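Local coordinates for protein pyruvate kinase (Cryptosporidium parvum, PDB 4DRS) that probably catalyses the last step of glycolysis, passing the phosphoryl group of phosphoenolpyruvate to ADP to give pyruvate and ATP, at residues 63-67 and 68-72. Sequence-based numbering, arbitrary orientation.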
loop_
_atom_site.group_PDB
_atom_site.type_symbol
_atom_site.label_atom_id
_atom_site.label_comp_id
_atom_site.label_asym_id
_atom_site.label_seq_id
_atom_site.Cartn_x
_atom_site.Cartn_y
_atom_site.Cartn_z
ATOM N N ILE A 63 -11.780 -29.742 -36.110
ATOM C CA ILE A 63 -11.788 -28.385 -36.649
ATOM C C ILE A 63 -12.744 -27.518 -35.831
ATOM O O ILE A 63 -12.388 -26.404 -35.418
ATOM C CB ILE A 63 -12.194 -28.373 -38.138
ATOM C CG1 ILE A 63 -11.075 -28.956 -39.004
ATOM C CG2 ILE A 63 -12.542 -26.965 -38.600
ATOM C CD1 ILE A 63 -11.488 -29.214 -40.438
ATOM N N GLY A 64 -13.945 -28.043 -35.586
ATOM C CA GLY A 64 -14.932 -27.375 -34.749
ATOM C C GLY A 64 -14.373 -27.009 -33.384
ATOM O O GLY A 64 -14.536 -25.878 -32.929
ATOM N N LEU A 65 -13.696 -27.964 -32.747
ATOM C CA LEU A 65 -13.081 -27.743 -31.437
ATOM C C LEU A 65 -12.033 -26.631 -31.446
ATOM O O LEU A 65 -11.948 -25.851 -30.492
ATOM C CB LEU A 65 -12.480 -29.037 -30.884
ATOM C CG LEU A 65 -13.458 -30.145 -30.485
ATOM C CD1 LEU A 65 -12.686 -31.415 -30.152
ATOM C CD2 LEU A 65 -14.341 -29.726 -29.318
ATOM N N ILE A 66 -11.247 -26.560 -32.519
ATOM C CA ILE A 66 -10.313 -25.454 -32.711
ATOM C C ILE A 66 -11.069 -24.117 -32.793
ATOM O O ILE A 66 -10.694 -23.146 -32.131
ATOM C CB ILE A 66 -9.410 -25.666 -33.953
ATOM C CG1 ILE A 66 -8.594 -26.963 -33.807
ATOM C CG2 ILE A 66 -8.494 -24.461 -34.173
ATOM C CD1 ILE A 66 -7.865 -27.402 -35.059
ATOM N N ASP A 67 -12.145 -24.083 -33.582
ATOM C CA ASP A 67 -12.943 -22.864 -33.757
ATOM C C ASP A 67 -13.590 -22.392 -32.458
ATOM O O ASP A 67 -13.778 -21.189 -32.254
ATOM C CB ASP A 67 -14.009 -23.060 -34.836
ATOM C CG ASP A 67 -13.429 -23.057 -36.245
ATOM O OD1 ASP A 67 -12.249 -22.676 -36.418
ATOM O OD2 ASP A 67 -14.161 -23.431 -37.189
ATOM N N LYS A 68 -13.922 -23.341 -31.585
ATOM C CA LYS A 68 -14.552 -23.031 -30.309
ATOM C C LYS A 68 -13.528 -22.606 -29.256
ATOM O O LYS A 68 -13.888 -21.986 -28.253
ATOM C CB LYS A 68 -15.379 -24.221 -29.796
ATOM C CG LYS A 68 -16.380 -24.818 -30.781
ATOM C CD LYS A 68 -17.544 -23.888 -31.076
ATOM C CE LYS A 68 -18.468 -24.487 -32.129
ATOM N NZ LYS A 68 -19.493 -23.505 -32.588
ATOM N N GLY A 69 -12.259 -22.950 -29.469
ATOM C CA GLY A 69 -11.190 -22.483 -28.587
ATOM C C GLY A 69 -10.152 -23.475 -28.094
ATOM O O GLY A 69 -9.357 -23.137 -27.214
ATOM N N MET A 70 -10.137 -24.689 -28.645
ATOM C CA MET A 70 -9.166 -25.707 -28.205
ATOM C C MET A 70 -7.728 -25.283 -28.498
ATOM O O MET A 70 -7.388 -24.978 -29.641
ATOM C CB MET A 70 -9.457 -27.082 -28.832
ATOM C CG MET A 70 -8.457 -28.169 -28.443
ATOM S SD MET A 70 -8.741 -29.786 -29.199
ATOM C CE MET A 70 -8.482 -29.419 -30.935
ATOM N N SER A 71 -6.901 -25.255 -27.457
ATOM C CA SER A 71 -5.472 -24.963 -27.595
ATOM C C SER A 71 -4.675 -26.257 -27.701
ATOM O O SER A 71 -3.727 -26.353 -28.483
ATOM C CB SER A 71 -4.955 -24.174 -26.388
ATOM O OG SER A 71 -5.701 -22.994 -26.170
ATOM N N VAL A 72 -5.062 -27.235 -26.885
ATOM C CA VAL A 72 -4.353 -28.504 -26.765
ATOM C C VAL A 72 -5.351 -29.663 -26.847
ATOM O O VAL A 72 -6.410 -29.625 -26.210
ATOM C CB VAL A 72 -3.580 -28.593 -25.427
ATOM C CG1 VAL A 72 -2.925 -29.956 -25.257
ATOM C CG2 VAL A 72 -2.536 -27.493 -25.319
#
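M70 folds back over the last turn of helix 59-68 and rests on L65 and I66, a worked example of how a Schellman motif brings a helix to its end. Its CB lies 3.2 Å from L65 O, the carbonyl that its own backbone N also reaches. CG stands anti to the backbone N (chi1 178°) and the next torsion is extended too, which carries the chain back along the helix. SD passes 4.2 Å from L65 CB. A bend at chi3 (64°) then sets CE against two helix side chains, 4.0 Å from L65 CB and 3.8 Å from I66 CG1. Beyond the helix, M70 also touches C50 of strand 47-51.

The backbone makes this return possible. G69, with positive phi, reverses the chain, and its N gives weak bonds to both L65 O and I66 O. M70 N closes the motif on L65 O at 2.8 Å, a fairly straight bond (162°) with the donor tilted from the carbonyl plane. Just before it, K68 N makes the helical bond to G64 O, in its carbonyl plane, while K68 CG packs against the same oxygen.

L65 O thus accepts one good bond, from M70 N, and a weak one from G69 N, while the methyl lies apart, against apolar side chains. G69 turns the chain toward barrel strand 72-76, and both kinds of contact are consistent with holding that turn.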